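PDB 4Y9V: particle-associated lyase from Acinetobacter bacteriophage AP22, which probably cleaves the capsular polysaccharide of Acinetobacter baumannii as a phage tailspike lyase, and is bound here to a saccharide from that capsule. Local coordinates for residues S117-Q122 / K205-N210; D150-Y155 / I201-V206; G172-V177 / G311-R316. All coordinates share one frame; numbering follows the deposited sequence. Where two conformers were deposited one is given.

Contact 1. Residues S117-Q122 / K205-N210; sequences SGSHTQ and KVNPIN. With EDO (1,2-ethanediol), chain E.
I209 lays its side chain against the backbone of S117 and G118. Its CB already faces that chain, close to G118 N and to the carbonyl carbon of S117. From there the branch divides: CG2 presses on the peptide link, with CG2 3.4 Å from G118 N, while CG1, anti to the backbone N (chi1 -166°), carries CD1 out alongside S117, where CD1 lies 3.7 Å from S117 O. The peptide just before G118 is thus flanked by a buried methyl. G118 fits here without a side chain, its CA 3.2 Å from N207 O. Beyond it the segments pair as antiparallel strands, S119 with N207 and T121 with K205 as hydrogen-bonded pairs and H120 with V206 as the non-hydrogen-bonded pair between them. This joins strand 113-125 to strand 201-207, neighbours in the sheet of the Ig-like domain. The bond from N207 N to S119 O is the straightest of the four, 172° at the hydrogen. V206 CG1 packs beside S119 O, at 3.6 Å, as a van der Waals neighbour. On the face of S119 and N207, S119 OG sits 3.6 Å from N207 CB, and one water links that hydroxyl to N207 O, which also accepts S119 N. H120 turns to the other face; its CB passes 3.7 Å from K205 O, and the ring leads away to Y233, whose hydroxyl is hydrogen-bonded to ND1. A 1,2-ethanediol, probably from the crystallisation liquor, gives its O1 hydrogen to I209 O at 2.9 Å.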
loop_
_atom_site.group_PDB
_atom_site.type_symbol
_atom_site.label_atom_id
_atom_site.label_comp_id
_atom_site.label_asym_id
_atom_site.label_seq_id
_atom_site.Cartn_x
_atom_site.Cartn_y
_atom_site.Cartn_z
ATOM N N SER A 117 19.870 -16.370 22.829
ATOM C CA SER A 117 19.287 -17.473 22.114
ATOM C C SER A 117 18.325 -18.293 22.965
ATOM O O SER A 117 18.660 -18.704 24.078
ATOM C CB SER A 117 20.365 -18.410 21.611
ATOM O OG SER A 117 19.907 -19.392 20.714
ATOM N N GLY A 118 17.201 -18.642 22.344
ATOM C CA GLY A 118 16.380 -19.756 22.764
ATOM C C GLY A 118 17.010 -21.075 22.331
ATOM O O GLY A 118 18.170 -21.111 21.877
ATOM N N SER A 119 16.283 -22.151 22.492
ATOM C CA SER A 119 16.842 -23.468 22.201
ATOM C C SER A 119 15.816 -24.331 21.464
ATOM O O SER A 119 14.615 -24.070 21.524
ATOM C CB SER A 119 17.301 -24.167 23.477
ATOM O OG SER A 119 16.216 -24.372 24.331
ATOM N N HIS A 120 16.308 -25.368 20.829
ATOM C CA HIS A 120 15.451 -26.374 20.242
ATOM C C HIS A 120 15.829 -27.765 20.714
ATOM O O HIS A 120 16.930 -28.014 21.228
ATOM C CB HIS A 120 15.471 -26.272 18.704
ATOM C CG HIS A 120 16.762 -26.604 18.011
ATOM N ND1 HIS A 120 17.036 -26.141 16.757
ATOM C CD2 HIS A 120 17.796 -27.388 18.406
ATOM C CE1 HIS A 120 18.214 -26.628 16.391
ATOM N NE2 HIS A 120 18.719 -27.375 17.363
ATOM N N THR A 121 14.947 -28.749 20.523
ATOM C CA THR A 121 15.239 -30.167 20.586
ATOM C C THR A 121 14.478 -30.831 19.426
ATOM O O THR A 121 13.392 -30.398 19.105
ATOM C CB THR A 121 14.853 -30.917 21.875
ATOM O OG1 THR A 121 13.436 -30.734 22.115
ATOM C CG2 THR A 121 15.588 -30.460 23.100
ATOM N N GLN A 122 15.000 -31.922 18.845
ATOM C CA GLN A 122 14.230 -32.751 17.941
ATOM C C GLN A 122 13.347 -33.652 18.747
ATOM O O GLN A 122 13.836 -34.547 19.479
ATOM C CB GLN A 122 15.061 -33.632 16.996
ATOM C CG GLN A 122 14.147 -34.491 16.122
ATOM C CD GLN A 122 14.833 -35.304 15.053
ATOM O OE1 GLN A 122 15.987 -35.032 14.696
ATOM N NE2 GLN A 122 14.121 -36.280 14.531
ATOM N N LYS A 205 11.016 -28.721 18.629
ATOM C CA LYS A 205 10.263 -27.878 19.529
ATOM C C LYS A 205 11.161 -26.781 20.047
ATOM O O LYS A 205 12.291 -27.106 20.497
ATOM C CB LYS A 205 9.686 -28.725 20.687
ATOM C CG LYS A 205 8.894 -27.927 21.685
ATOM C CD LYS A 205 8.121 -28.780 22.638
ATOM C CE LYS A 205 7.551 -27.977 23.801
ATOM N NZ LYS A 205 6.543 -28.750 24.567
ATOM N N VAL A 206 10.689 -25.549 20.041
ATOM C CA VAL A 206 11.476 -24.386 20.451
ATOM C C VAL A 206 11.078 -23.923 21.831
ATOM O O VAL A 206 9.912 -23.831 22.160
ATOM C CB VAL A 206 11.296 -23.236 19.426
ATOM C CG1 VAL A 206 12.172 -22.048 19.795
ATOM C CG2 VAL A 206 11.595 -23.704 18.010
ATOM N N ASN A 207 12.102 -23.558 22.615
ATOM C CA ASN A 207 11.928 -22.880 23.909
ATOM C C ASN A 207 12.484 -21.478 23.712
ATOM O O ASN A 207 13.715 -21.328 23.668
ATOM C CB ASN A 207 12.731 -23.654 24.968
ATOM C CG ASN A 207 12.559 -23.086 26.359
ATOM O OD1 ASN A 207 12.017 -22.025 26.489
ATOM N ND2 ASN A 207 13.051 -23.823 27.360
ATOM N N PRO A 208 11.649 -20.482 23.481
ATOM C CA PRO A 208 12.128 -19.160 23.064
ATOM C C PRO A 208 12.754 -18.369 24.219
ATOM O O PRO A 208 12.396 -18.578 25.386
ATOM C CB PRO A 208 10.864 -18.484 22.560
ATOM C CG PRO A 208 9.750 -19.095 23.415
ATOM C CD PRO A 208 10.167 -20.528 23.519
ATOM N N ILE A 209 13.605 -17.421 23.854
ATOM C CA ILE A 209 14.172 -16.457 24.814
ATOM C C ILE A 209 13.466 -15.109 24.678
ATOM O O ILE A 209 13.113 -14.682 23.581
ATOM C CB ILE A 209 15.684 -16.291 24.599
ATOM C CG1 ILE A 209 16.324 -15.556 25.801
ATOM C CG2 ILE A 209 16.046 -15.594 23.274
ATOM C CD1 ILE A 209 17.853 -15.578 25.796
ATOM N N ASN A 210 13.334 -14.401 25.825
ATOM C CA ASN A 210 12.838 -13.034 25.852
ATOM C C ASN A 210 13.963 -12.098 26.353
ATOM O O ASN A 210 14.112 -11.873 27.559
ATOM C CB ASN A 210 11.565 -12.911 26.698
ATOM C CG ASN A 210 10.868 -11.579 26.466
ATOM O OD1 ASN A 210 11.410 -10.710 25.828
ATOM N ND2 ASN A 210 9.658 -11.419 26.988
HETATM C C1 EDO E . 13.702 -11.216 21.912
HETATM O O1 EDO E . 14.318 -12.248 22.672
HETATM C C2 EDO E . 12.491 -10.722 22.666
HETATM O O2 EDO E . 11.552 -11.794 22.711
HETATM O O HOH W 1 15.778 -21.899 26.032
HETATM O O HOH W 2 12.890 -27.607 23.142
#

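Contact 2. Residues D150-Y155 / I201-V206; sequences DWLVIY and IVILKV
V206 lies over one face of the W151 indole and spreads its two methyls across it. CG2 stands almost on the normal of the five-membered ring, 3.7 Å from its centroid and 3° off, a CH-pi contact; CG1 rests on the six-membered ring, 3.6 Å from W151 CE3. The indole is swung to this position with CG anti to the backbone N (chi1 175°). CG2 of V206 is wedged in as well against V153 CG2 at 3.6 Å, and V153 in turn packs its CB obliquely on L204 CB. The backbones beneath are antiparallel neighbours, strands 151-156 and 201-207 of the Ig-like domain, with V153-L204 and Y155-V202 as hydrogen-bonded pairs and L152-K205 and I154-I203 as non-hydrogen-bonded ones. On the opposite face I154 and I203 lie side by side and point the same way, CG1 to CD1 at 4.0 Å, while I154 crosses I201 at a slant, CG2 against CG2; F138 of strand 137-139 packs on both I154 and I203. L152 crosses K205 at a slant and puts CD2 against its CB, and the extended lysine chain runs on past it to D150. There NZ meets D150 OD2 at 2.8 Å in a salt bridge, approaching from above the carboxylate plane, 43° out of it. OD2 also accepts Q147 N, NZ also donates to Q145 O, and a water ties NZ to D150 OD1.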
loop_
_atom_site.group_PDB
_atom_site.type_symbol
_atom_site.label_atom_id
_atom_site.label_comp_id
_atom_site.label_asym_id
_atom_site.label_seq_id
_atom_site.Cartn_x
_atom_site.Cartn_y
_atom_site.Cartn_z
ATOM N N ASP A 150 2.615 -24.589 21.402
ATOM C CA ASP A 150 4.038 -24.817 21.156
ATOM C C ASP A 150 4.431 -24.261 19.779
ATOM O O ASP A 150 3.699 -24.364 18.790
ATOM C CB ASP A 150 4.362 -26.290 21.215
ATOM C CG ASP A 150 4.414 -26.912 22.615
ATOM O OD1 ASP A 150 4.370 -26.144 23.595
ATOM O OD2 ASP A 150 4.514 -28.135 22.672
ATOM N N TRP A 151 5.664 -23.745 19.736
ATOM C CA TRP A 151 6.375 -23.390 18.534
ATOM C C TRP A 151 7.164 -24.617 18.073
ATOM O O TRP A 151 8.081 -25.054 18.761
ATOM C CB TRP A 151 7.295 -22.194 18.823
ATOM C CG TRP A 151 8.206 -21.762 17.723
ATOM C CD1 TRP A 151 8.327 -22.225 16.445
ATOM C CD2 TRP A 151 9.175 -20.713 17.863
ATOM N NE1 TRP A 151 9.321 -21.551 15.788
ATOM C CE2 TRP A 151 9.856 -20.609 16.621
ATOM C CE3 TRP A 151 9.535 -19.846 18.887
ATOM C CZ2 TRP A 151 10.888 -19.683 16.422
ATOM C CZ3 TRP A 151 10.536 -18.916 18.686
ATOM C CH2 TRP A 151 11.198 -18.835 17.457
ATOM N N LEU A 152 6.733 -25.176 16.936
ATOM C CA LEU A 152 7.416 -26.293 16.330
ATOM C C LEU A 152 8.091 -25.830 15.025
ATOM O O LEU A 152 7.666 -24.870 14.376
ATOM C CB LEU A 152 6.481 -27.466 16.000
ATOM C CG LEU A 152 5.648 -27.981 17.186
ATOM C CD1 LEU A 152 4.781 -29.153 16.689
ATOM C CD2 LEU A 152 6.498 -28.396 18.365
ATOM N N VAL A 153 9.136 -26.559 14.664
ATOM C CA VAL A 153 9.819 -26.369 13.386
ATOM C C VAL A 153 9.683 -27.669 12.605
ATOM O O VAL A 153 10.050 -28.741 13.081
ATOM C CB VAL A 153 11.313 -26.054 13.563
ATOM C CG1 VAL A 153 11.910 -25.646 12.218
ATOM C CG2 VAL A 153 11.551 -24.981 14.628
ATOM N N ILE A 154 9.159 -27.561 11.374
ATOM C CA ILE A 154 9.232 -28.624 10.398
ATOM C C ILE A 154 10.503 -28.348 9.605
ATOM O O ILE A 154 10.680 -27.243 9.106
ATOM C CB ILE A 154 7.998 -28.582 9.463
ATOM C CG1 ILE A 154 6.705 -28.750 10.227
ATOM C CG2 ILE A 154 8.142 -29.604 8.319
ATOM C CD1 ILE A 154 5.445 -28.366 9.456
ATOM N N TYR A 155 11.410 -29.324 9.480
ATOM C CA TYR A 155 12.682 -29.059 8.809
ATOM C C TYR A 155 13.158 -30.283 8.065
ATOM O O TYR A 155 13.205 -31.381 8.621
ATOM C CB TYR A 155 13.757 -28.601 9.831
ATOM C CG TYR A 155 15.049 -28.132 9.198
ATOM C CD1 TYR A 155 15.150 -26.887 8.599
ATOM C CD2 TYR A 155 16.161 -28.953 9.169
ATOM C CE1 TYR A 155 16.312 -26.450 8.005
ATOM C CE2 TYR A 155 17.349 -28.518 8.586
ATOM C CZ TYR A 155 17.434 -27.274 8.007
ATOM O OH TYR A 155 18.632 -26.902 7.445
ATOM N N ILE A 201 12.352 -35.474 7.226
ATOM C CA ILE A 201 11.631 -34.365 7.860
ATOM C C ILE A 201 11.593 -34.547 9.349
ATOM O O ILE A 201 10.979 -35.482 9.884
ATOM C CB ILE A 201 10.194 -34.225 7.330
ATOM C CG1 ILE A 201 10.069 -34.269 5.827
ATOM C CG2 ILE A 201 9.570 -32.951 7.922
ATOM C CD1 ILE A 201 10.862 -33.196 5.093
ATOM N N VAL A 202 12.282 -33.679 10.078
ATOM C CA VAL A 202 12.341 -33.695 11.517
ATOM C C VAL A 202 11.390 -32.620 12.046
ATOM O O VAL A 202 11.093 -31.625 11.381
ATOM C CB VAL A 202 13.760 -33.521 12.070
ATOM C CG1 VAL A 202 14.665 -34.607 11.468
ATOM C CG2 VAL A 202 14.325 -32.145 11.805
ATOM N N ILE A 203 10.933 -32.841 13.293
ATOM C CA ILE A 203 10.070 -31.919 14.007
ATOM C C ILE A 203 10.827 -31.461 15.273
ATOM O O ILE A 203 11.164 -32.293 16.120
ATOM C CB ILE A 203 8.734 -32.551 14.390
ATOM C CG1 ILE A 203 7.992 -33.168 13.196
ATOM C CG2 ILE A 203 7.855 -31.558 15.134
ATOM C CD1 ILE A 203 7.608 -32.185 12.098
ATOM N N LEU A 204 11.096 -30.177 15.347
ATOM C CA LEU A 204 11.760 -29.559 16.471
ATOM C C LEU A 204 10.733 -28.829 17.335
ATOM O O LEU A 204 9.741 -28.328 16.819
ATOM C CB LEU A 204 12.825 -28.555 16.049
ATOM C CG LEU A 204 13.715 -28.968 14.871
ATOM C CD1 LEU A 204 14.680 -27.851 14.501
ATOM C CD2 LEU A 204 14.469 -30.272 15.171
ATOM N N LYS A 205 11.016 -28.721 18.629
ATOM C CA LYS A 205 10.263 -27.878 19.529
ATOM C C LYS A 205 11.161 -26.781 20.047
ATOM O O LYS A 205 12.291 -27.106 20.497
ATOM C CB LYS A 205 9.686 -28.725 20.687
ATOM C CG LYS A 205 8.894 -27.927 21.685
ATOM C CD LYS A 205 8.121 -28.780 22.638
ATOM C CE LYS A 205 7.551 -27.977 23.801
ATOM N NZ LYS A 205 6.543 -28.750 24.567
ATOM N N VAL A 206 10.689 -25.549 20.041
ATOM C CA VAL A 206 11.476 -24.386 20.451
ATOM C C VAL A 206 11.078 -23.923 21.831
ATOM O O VAL A 206 9.912 -23.831 22.160
ATOM C CB VAL A 206 11.296 -23.236 19.426
ATOM C CG1 VAL A 206 12.172 -22.048 19.795
ATOM C CG2 VAL A 206 11.595 -23.704 18.010
HETATM O O HOH W 3 5.235 -27.089 26.161
HETATM O O HOH W 4 7.157 -23.337 22.140
HETATM O O HOH W 5 7.273 -24.279 22.127
#

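Contact 3. Residues G172-V177 / G311-R316; sequences GEFVEV and GCVPCR
The R316 side chain leaves the backbone between N and the carbonyl carbon (chi1 55°) and bends again at chi3 (52°), which folds its guanidinium back onto G172. NH1 then donates to G172 O at 2.8 Å, in the carbonyl plane and nearly in the guanidinium plane, and passes 3.5 Å from E173 CB. A water at the same guanidinium edge accepts from NH2 and from G172 N, so the group is held to G172 directly through NH1 and by way of a water through NH2. NE pairs with E341 in a salt bridge, which further fixes its rotation. The E173 carboxylate is only a neighbouring charge for R316; it binds the Y195 hydroxyl and Y192 N instead. P314 CD also packs against G172 O, at 3.2 Å. V313 straddles the backbone and the F174 ring: CG1 touches E173 N at 3.5 Å, and CG2 lies over one ring face, 3.9 Å from the centroid, as a CH-pi contact shifted toward the rim. G311 O stands at the ring edge, 3.9 Å from F174 CE1. F174 also meets W151 edge-to-face, which ties the ring to the neighbouring strand. This buried seam joins strand 172-181 of the Ig-like domain to the loop entering strand 315-316 in the pectin lyase-like region, a parallel beta-helix, with the P314 side chain about 10 Å from a sugar of the bound capsular saccharide.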
loop_
_atom_site.group_PDB
_atom_site.type_symbol
_atom_site.label_atom_id
_atom_site.label_comp_id
_atom_site.label_asym_id
_atom_site.label_seq_id
_atom_site.Cartn_x
_atom_site.Cartn_y
_atom_site.Cartn_z
ATOM N N GLY A 172 11.449 -26.063 5.110
ATOM C CA GLY A 172 10.911 -26.140 6.451
ATOM C C GLY A 172 10.085 -24.909 6.741
ATOM O O GLY A 172 10.012 -23.999 5.917
ATOM N N GLU A 173 9.465 -24.875 7.915
ATOM C CA GLU A 173 8.703 -23.714 8.341
ATOM C C GLU A 173 8.431 -23.806 9.846
ATOM O O GLU A 173 8.554 -24.874 10.445
ATOM C CB GLU A 173 7.387 -23.567 7.545
ATOM C CG GLU A 173 6.441 -24.745 7.653
ATOM C CD GLU A 173 5.455 -24.689 6.492
ATOM O OE1 GLU A 173 5.861 -25.040 5.338
ATOM O OE2 GLU A 173 4.299 -24.240 6.676
ATOM N N PHE A 174 8.030 -22.695 10.417
ATOM C CA PHE A 174 7.597 -22.624 11.789
ATOM C C PHE A 174 6.082 -22.715 11.869
ATOM O O PHE A 174 5.389 -22.122 11.038
ATOM C CB PHE A 174 8.019 -21.297 12.424
ATOM C CG PHE A 174 9.514 -21.041 12.477
ATOM C CD1 PHE A 174 10.444 -22.067 12.492
ATOM C CD2 PHE A 174 9.978 -19.724 12.540
ATOM C CE1 PHE A 174 11.814 -21.783 12.574
ATOM C CE2 PHE A 174 11.343 -19.449 12.613
ATOM C CZ PHE A 174 12.241 -20.488 12.625
ATOM N N VAL A 175 5.571 -23.443 12.873
ATOM C CA VAL A 175 4.153 -23.530 13.114
ATOM C C VAL A 175 3.886 -23.367 14.620
ATOM O O VAL A 175 4.739 -23.669 15.443
ATOM C CB VAL A 175 3.506 -24.831 12.588
ATOM C CG1 VAL A 175 3.757 -24.986 11.083
ATOM C CG2 VAL A 175 4.000 -26.051 13.357
ATOM N N GLU A 176 2.671 -22.923 14.922
ATOM C CA GLU A 176 2.143 -22.939 16.288
ATOM C C GLU A 176 1.007 -23.954 16.369
ATOM O O GLU A 176 0.111 -23.990 15.541
ATOM C CB GLU A 176 1.655 -21.562 16.727
ATOM C CG GLU A 176 1.115 -21.590 18.150
ATOM C CD GLU A 176 0.790 -20.220 18.679
ATOM O OE1 GLU A 176 1.750 -19.537 19.033
ATOM O OE2 GLU A 176 -0.374 -19.868 18.729
ATOM N N VAL A 177 1.078 -24.796 17.408
ATOM C CA VAL A 177 0.115 -25.867 17.581
ATOM C C VAL A 177 -1.233 -25.323 18.055
ATOM O O VAL A 177 -1.319 -24.607 19.053
ATOM C CB VAL A 177 0.664 -26.888 18.585
ATOM C CG1 VAL A 177 -0.360 -27.989 18.850
ATOM C CG2 VAL A 177 1.954 -27.474 18.069
ATOM N N GLY A 311 17.089 -26.283 11.665
ATOM C CA GLY A 311 16.073 -25.294 11.971
ATOM C C GLY A 311 16.143 -23.993 11.185
ATOM O O GLY A 311 15.271 -23.139 11.354
ATOM N N CYS A 312 17.158 -23.849 10.328
ATOM C CA CYS A 312 17.310 -22.644 9.512
ATOM C C CYS A 312 16.376 -22.710 8.283
ATOM O O CYS A 312 16.774 -23.000 7.163
ATOM C CB CYS A 312 18.762 -22.478 9.115
ATOM S SG CYS A 312 19.814 -21.949 10.511
ATOM N N VAL A 313 15.109 -22.430 8.552
ATOM C CA VAL A 313 14.030 -22.498 7.573
ATOM C C VAL A 313 14.156 -21.364 6.545
ATOM O O VAL A 313 14.772 -20.329 6.804
ATOM C CB VAL A 313 12.668 -22.391 8.298
ATOM C CG1 VAL A 313 12.441 -23.600 9.207
ATOM C CG2 VAL A 313 12.512 -21.088 9.055
ATOM N N PRO A 314 13.468 -21.508 5.402
ATOM C CA PRO A 314 13.324 -20.365 4.488
ATOM C C PRO A 314 12.693 -19.175 5.205
ATOM O O PRO A 314 11.895 -19.335 6.121
ATOM C CB PRO A 314 12.396 -20.912 3.394
ATOM C CG PRO A 314 12.660 -22.410 3.407
ATOM C CD PRO A 314 12.808 -22.723 4.898
ATOM N N CYS A 315 13.033 -17.983 4.732
ATOM C CA CYS A 315 12.358 -16.781 5.222
ATOM C C CYS A 315 11.027 -16.603 4.478
ATOM O O CYS A 315 10.957 -16.764 3.266
ATOM C CB CYS A 315 13.155 -15.507 4.951
ATOM S SG CYS A 315 14.714 -15.422 5.878
ATOM N N ARG A 316 10.007 -16.174 5.220
ATOM C CA ARG A 316 8.699 -15.950 4.584
ATOM C C ARG A 316 7.900 -15.009 5.451
ATOM O O ARG A 316 8.093 -14.912 6.686
ATOM C CB ARG A 316 8.016 -17.279 4.211
ATOM C CG ARG A 316 7.857 -18.225 5.371
ATOM C CD ARG A 316 7.057 -19.447 4.982
ATOM N NE ARG A 316 7.509 -20.164 3.800
ATOM C CZ ARG A 316 8.248 -21.268 3.814
ATOM N NH1 ARG A 316 8.760 -21.735 4.920
ATOM N NH2 ARG A 316 8.455 -21.911 2.670
HETATM O O HOH W 6 9.625 -24.745 2.960
#

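Contacts 1 and 2 share strand 201-207, which pairs antiparallel with strand 113-125 on one edge and with strand 151-156 on the other; K205 and V206 belong to both. Both have a ladder of backbone bonds. Contact 1, at the surface, has few side-chain contacts across it, whereas buried contact 2 adds apolar packing on both faces and a salt bridge at one end. Strand 172-181 extends the sheet beyond strand 151-156, with I154 N and L152 N probably bonded to E173 O and V175 O. Contact 3, also buried, has no strand pairing between its segments and rests on an arginine-to-carbonyl bond and a valine-on-phenylalanine packing that connect this sheet to the beta-helix.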